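Local coordinates for NIF3-related protein (Bacillus cereus, PDB 2GX8), which is of unknown function but binds a pair of zinc ions through a dimetal motif shared by the Nif3 family and carries an additional, probably regulatory domain, at residues 159-173 and 225-237. Numbering follows the deposited sequence.
Sequences EEMKKVVVFVPVTHA and EVRIETIIPASLQ
The guanidinium of Arg-227 has one face covered by Val-165, whose CG1 lies 3.5 Å from NH1, offset toward the rim. Phe-167 runs alongside the same arginine: its ring plane stands 71° from the guanidinium, and CE2 meets the methylene CG of Arg-227 obliquely. Arginine suits this place because its aliphatic stem packs against phenyl and valine while its charged end reaches on to Glu-229, where NH2 lies 2.6 Å from OE1 in a salt bridge whose N-H...O angle makes only a weak hydrogen bond. Lys-163 completes the network from the neighbouring strand. Its chain turns at chi2 (66°), which carries CE and NZ across to Glu-229, and NZ makes a long ion pair of 3.8 Å with OE2.

Beneath these side chains, strands 159-168 and 225-233 pair antiparallel through nine backbone hydrogen bonds, from Ala-234 N to Glu-160 O at one end to Val-226 N to Val-168 O at the other. The opposite face is largely apolar. Branching suits valine and isoleucine to a strand, and their bare hydrocarbon suits burial: Val-164 CG2 touches Ile-232 CD1 at 3.7 Å, and Val-168 CG2 meets Ile-228 CD1. Helix 237-247 covers Val-164 and Val-166. Two polar exceptions have partners elsewhere, Lys-162 with Asp-261 of a third subunit and Thr-230 OG1 with Cys-194 O. Just beyond strand 225-233, Glu-159 OE2 receives Ser-235 N at 3.3 Å from above the carboxylate plane.

One face therefore builds the core beneath helices 170-182 and 237-247; the other carries charge into the oligomer, where Glu-229 pairs with Arg-227 of a second subunit and Arg-227 with Glu-229 of the third. Such cyclic pairing round three subunits probably offsets the like charges of arginines brought close together.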
loop_
_atom_site.group_PDB
_atom_site.type_symbol
_atom_site.label_atom_id
_atom_site.label_comp_id
_atom_site.label_asym_id
_atom_site.label_seq_id
_atom_site.Cartn_x
_atom_site.Cartn_y
_atom_site.Cartn_z
ATOM N N GLU C 159 10.970 20.901 19.825
ATOM C CA GLU C 159 12.377 20.730 19.509
ATOM C C GLU C 159 13.026 19.722 20.466
ATOM O O GLU C 159 12.725 19.733 21.662
ATOM C CB GLU C 159 13.064 22.091 19.673
ATOM C CG GLU C 159 14.501 22.171 19.195
ATOM C CD GLU C 159 14.658 22.837 17.857
ATOM O OE1 GLU C 159 14.345 24.045 17.750
ATOM O OE2 GLU C 159 15.142 22.170 16.925
ATOM N N GLU C 160 13.861 18.819 19.945
ATOM C CA GLU C 160 14.623 17.896 20.807
ATOM C C GLU C 160 15.705 18.732 21.503
ATOM O O GLU C 160 16.319 19.609 20.876
ATOM C CB GLU C 160 15.298 16.777 19.999
ATOM C CG GLU C 160 14.352 15.790 19.319
ATOM C CD GLU C 160 15.085 14.781 18.418
ATOM O OE1 GLU C 160 16.304 14.568 18.600
ATOM O OE2 GLU C 160 14.439 14.198 17.514
ATOM N N MET C 161 15.912 18.486 22.795
ATOM C CA MET C 161 16.918 19.232 23.564
ATOM C C MET C 161 18.169 18.401 23.788
ATOM O O MET C 161 18.111 17.169 23.889
ATOM C CB MET C 161 16.375 19.700 24.925
ATOM C CG MET C 161 15.155 20.656 24.914
ATOM S SD MET C 161 15.400 22.354 24.352
ATOM C CE MET C 161 15.019 22.136 22.656
ATOM N N LYS C 162 19.295 19.096 23.861
ATOM C CA LYS C 162 20.595 18.475 24.042
ATOM C C LYS C 162 21.347 19.151 25.149
ATOM O O LYS C 162 21.212 20.352 25.341
ATOM C CB LYS C 162 21.441 18.635 22.780
ATOM C CG LYS C 162 20.778 18.137 21.509
ATOM C CD LYS C 162 20.310 16.721 21.746
ATOM C CE LYS C 162 19.398 16.250 20.680
ATOM N NZ LYS C 162 20.201 15.926 19.510
ATOM N N LYS C 163 22.129 18.373 25.883
ATOM C CA LYS C 163 23.004 18.924 26.883
ATOM C C LYS C 163 24.422 18.923 26.279
ATOM O O LYS C 163 24.955 17.889 25.867
ATOM C CB LYS C 163 22.983 18.084 28.145
ATOM C CG LYS C 163 23.447 18.831 29.406
ATOM C CD LYS C 163 22.465 19.930 29.747
ATOM C CE LYS C 163 22.867 20.613 31.052
ATOM N NZ LYS C 163 22.151 21.866 31.371
ATOM N N VAL C 164 25.018 20.099 26.168
ATOM C CA VAL C 164 26.392 20.147 25.712
ATOM C C VAL C 164 27.265 20.246 26.946
ATOM O O VAL C 164 27.073 21.138 27.775
ATOM C CB VAL C 164 26.677 21.368 24.852
ATOM C CG1 VAL C 164 28.159 21.376 24.412
ATOM C CG2 VAL C 164 25.784 21.383 23.661
ATOM N N VAL C 165 28.219 19.328 27.072
ATOM C CA VAL C 165 29.173 19.368 28.172
ATOM C C VAL C 165 30.526 19.608 27.507
ATOM O O VAL C 165 30.908 18.861 26.615
ATOM C CB VAL C 165 29.181 18.045 28.944
ATOM C CG1 VAL C 165 30.266 18.045 30.030
ATOM C CG2 VAL C 165 27.805 17.784 29.546
ATOM N N VAL C 166 31.235 20.660 27.896
ATOM C CA VAL C 166 32.552 20.944 27.313
ATOM C C VAL C 166 33.597 21.044 28.456
ATOM O O VAL C 166 33.276 21.430 29.591
ATOM C CB VAL C 166 32.488 22.178 26.374
ATOM C CG1 VAL C 166 32.207 23.473 27.172
ATOM C CG2 VAL C 166 33.776 22.326 25.498
ATOM N N PHE C 167 34.833 20.648 28.179
ATOM C CA PHE C 167 35.918 20.662 29.192
ATOM C C PHE C 167 36.919 21.723 28.796
ATOM O O PHE C 167 37.437 21.686 27.684
ATOM C CB PHE C 167 36.544 19.265 29.274
ATOM C CG PHE C 167 35.533 18.194 29.576
ATOM C CD1 PHE C 167 34.820 17.585 28.555
ATOM C CD2 PHE C 167 35.239 17.857 30.879
ATOM C CE1 PHE C 167 33.845 16.607 28.832
ATOM C CE2 PHE C 167 34.283 16.899 31.153
ATOM C CZ PHE C 167 33.580 16.289 30.134
ATOM N N VAL C 168 37.165 22.681 29.694
ATOM C CA VAL C 168 37.977 23.856 29.373
ATOM C C VAL C 168 38.913 24.212 30.523
ATOM O O VAL C 168 38.520 24.113 31.680
ATOM C CB VAL C 168 37.079 25.132 29.173
ATOM C CG1 VAL C 168 37.853 26.257 28.488
ATOM C CG2 VAL C 168 35.840 24.853 28.354
ATOM N N PRO C 169 40.159 24.613 30.224
ATOM C CA PRO C 169 40.986 25.104 31.323
ATOM C C PRO C 169 40.362 26.372 31.958
ATOM O O PRO C 169 39.714 27.157 31.259
ATOM C CB PRO C 169 42.301 25.456 30.619
ATOM C CG PRO C 169 41.922 25.681 29.195
ATOM C CD PRO C 169 40.906 24.623 28.952
ATOM N N VAL C 170 40.553 26.541 33.271
ATOM C CA VAL C 170 40.021 27.686 34.047
ATOM C C VAL C 170 40.419 29.027 33.444
ATOM O O VAL C 170 39.700 30.026 33.598
ATOM C CB VAL C 170 40.427 27.632 35.573
ATOM C CG1 VAL C 170 39.843 28.807 36.333
ATOM C CG2 VAL C 170 39.966 26.305 36.257
ATOM N N THR C 171 41.553 29.056 32.743
ATOM C CA THR C 171 41.993 30.278 32.071
ATOM C C THR C 171 41.002 30.680 30.982
ATOM O O THR C 171 40.765 31.857 30.756
ATOM C CB THR C 171 43.393 30.141 31.439
ATOM O OG1 THR C 171 43.420 29.021 30.548
ATOM C CG2 THR C 171 44.459 29.969 32.509
ATOM N N HIS C 172 40.386 29.705 30.330
ATOM C CA HIS C 172 39.479 30.053 29.256
ATOM C C HIS C 172 38.017 29.774 29.509
ATOM O O HIS C 172 37.179 30.015 28.644
ATOM C CB HIS C 172 39.961 29.434 27.954
ATOM C CG HIS C 172 41.207 30.080 27.423
ATOM N ND1 HIS C 172 41.180 31.074 26.465
ATOM C CD2 HIS C 172 42.513 29.890 27.731
ATOM C CE1 HIS C 172 42.415 31.459 26.196
ATOM N NE2 HIS C 172 43.242 30.755 26.950
ATOM N N ALA C 173 37.715 29.327 30.719
ATOM C CA ALA C 173 36.359 28.957 31.090
ATOM C C ALA C 173 35.315 30.068 30.926
ATOM O O ALA C 173 34.275 29.846 30.303
ATOM C CB ALA C 173 36.340 28.402 32.502
ATOM N N GLU C 225 40.635 20.886 35.385
ATOM C CA GLU C 225 39.777 21.405 34.332
ATOM C C GLU C 225 38.394 21.765 34.830
ATOM O O GLU C 225 37.978 21.366 35.916
ATOM C CB GLU C 225 39.545 20.311 33.291
ATOM C CG GLU C 225 40.585 20.136 32.240
ATOM C CD GLU C 225 40.133 19.133 31.189
ATOM O OE1 GLU C 225 39.748 18.022 31.573
ATOM O OE2 GLU C 225 40.190 19.447 29.976
ATOM N N VAL C 226 37.652 22.462 33.980
ATOM C CA VAL C 226 36.288 22.869 34.277
ATOM C C VAL C 226 35.351 22.152 33.317
ATOM O O VAL C 226 35.593 22.100 32.110
ATOM C CB VAL C 226 36.144 24.421 34.189
ATOM C CG1 VAL C 226 34.726 24.862 34.426
ATOM C CG2 VAL C 226 37.005 25.048 35.200
ATOM N N ARG C 227 34.301 21.571 33.888
ATOM C CA ARG C 227 33.292 20.836 33.159
ATOM C C ARG C 227 32.112 21.777 33.076
ATOM O O ARG C 227 31.411 22.007 34.073
ATOM C CB ARG C 227 32.889 19.577 33.934
ATOM C CG ARG C 227 32.264 18.509 33.093
ATOM C CD ARG C 227 31.554 17.375 33.883
ATOM N NE ARG C 227 30.101 17.554 33.903
ATOM C CZ ARG C 227 29.218 16.780 33.279
ATOM N NH1 ARG C 227 29.580 15.712 32.585
ATOM N NH2 ARG C 227 27.947 17.063 33.373
ATOM N N ILE C 228 31.907 22.338 31.891
ATOM C CA ILE C 228 30.825 23.275 31.658
ATOM C C ILE C 228 29.701 22.585 30.918
ATOM O O ILE C 228 29.911 21.986 29.873
ATOM C CB ILE C 228 31.286 24.490 30.794
ATOM C CG1 ILE C 228 32.523 25.177 31.414
ATOM C CG2 ILE C 228 30.122 25.500 30.588
ATOM C CD1 ILE C 228 33.159 26.255 30.530
ATOM N N GLU C 229 28.501 22.676 31.459
ATOM C CA GLU C 229 27.354 22.108 30.776
ATOM C C GLU C 229 26.303 23.172 30.530
ATOM O O GLU C 229 26.181 24.141 31.301
ATOM C CB GLU C 229 26.777 20.915 31.519
ATOM C CG GLU C 229 26.171 21.219 32.833
ATOM C CD GLU C 229 25.505 20.011 33.436
ATOM O OE1 GLU C 229 26.122 18.934 33.469
ATOM O OE2 GLU C 229 24.358 20.137 33.896
ATOM N N THR C 230 25.567 23.005 29.439
ATOM C CA THR C 230 24.530 23.953 29.068
ATOM C C THR C 230 23.556 23.236 28.141
ATOM O O THR C 230 23.938 22.301 27.415
ATOM C CB THR C 230 25.113 25.219 28.405
ATOM O OG1 THR C 230 24.166 26.288 28.490
ATOM C CG2 THR C 230 25.483 24.988 26.972
ATOM N N ILE C 231 22.298 23.647 28.201
ATOM C CA ILE C 231 21.250 23.043 27.406
ATOM C C ILE C 231 21.063 23.794 26.064
ATOM O O ILE C 231 21.264 25.005 25.974
ATOM C CB ILE C 231 19.925 22.950 28.265
ATOM C CG1 ILE C 231 18.848 22.067 27.602
ATOM C CG2 ILE C 231 19.395 24.342 28.637
ATOM C CD1 ILE C 231 17.615 21.826 28.475
ATOM N N ILE C 232 20.731 23.057 25.011
ATOM C CA ILE C 232 20.467 23.654 23.700
ATOM C C ILE C 232 19.348 22.962 22.945
ATOM O O ILE C 232 19.076 21.782 23.189
ATOM C CB ILE C 232 21.694 23.638 22.717
ATOM C CG1 ILE C 232 22.149 22.212 22.417
ATOM C CG2 ILE C 232 22.818 24.516 23.196
ATOM C CD1 ILE C 232 23.106 22.130 21.250
ATOM N N PRO C 233 18.663 23.719 22.064
ATOM C CA PRO C 233 17.726 23.112 21.132
ATOM C C PRO C 233 18.562 22.567 19.980
ATOM O O PRO C 233 19.511 23.228 19.555
ATOM C CB PRO C 233 16.846 24.289 20.670
ATOM C CG PRO C 233 17.601 25.523 20.970
ATOM C CD PRO C 233 18.701 25.192 21.955
ATOM N N ALA C 234 18.226 21.377 19.493
ATOM C CA ALA C 234 18.952 20.742 18.398
ATOM C C ALA C 234 19.293 21.654 17.194
ATOM O O ALA C 234 20.368 21.538 16.613
ATOM C CB ALA C 234 18.202 19.493 17.938
ATOM N N SER C 235 18.385 22.561 16.834
ATOM C CA SER C 235 18.604 23.474 15.712
ATOM C C SER C 235 19.779 24.442 15.944
ATOM O O SER C 235 20.396 24.916 14.978
ATOM C CB SER C 235 17.340 24.272 15.405
ATOM O OG SER C 235 17.124 25.280 16.375
ATOM N N LEU C 236 20.087 24.746 17.205
ATOM C CA LEU C 236 21.209 25.642 17.501
ATOM C C LEU C 236 22.546 24.926 17.665
ATOM O O LEU C 236 23.563 25.582 17.878
ATOM C CB LEU C 236 20.950 26.501 18.750
ATOM C CG LEU C 236 19.964 27.674 18.745
ATOM C CD1 LEU C 236 20.000 28.385 20.102
ATOM C CD2 LEU C 236 20.260 28.676 17.619
ATOM N N GLN C 237 22.552 23.596 17.558
ATOM C CA GLN C 237 23.783 22.816 17.755
ATOM C C GLN C 237 24.993 23.317 16.929
ATOM O O GLN C 237 26.038 23.689 17.482
ATOM C CB GLN C 237 23.547 21.298 17.558
ATOM C CG GLN C 237 24.771 20.435 17.975
ATOM C CD GLN C 237 24.583 18.932 17.818
ATOM O OE1 GLN C 237 25.515 18.238 17.425
ATOM N NE2 GLN C 237 23.393 18.423 18.135
#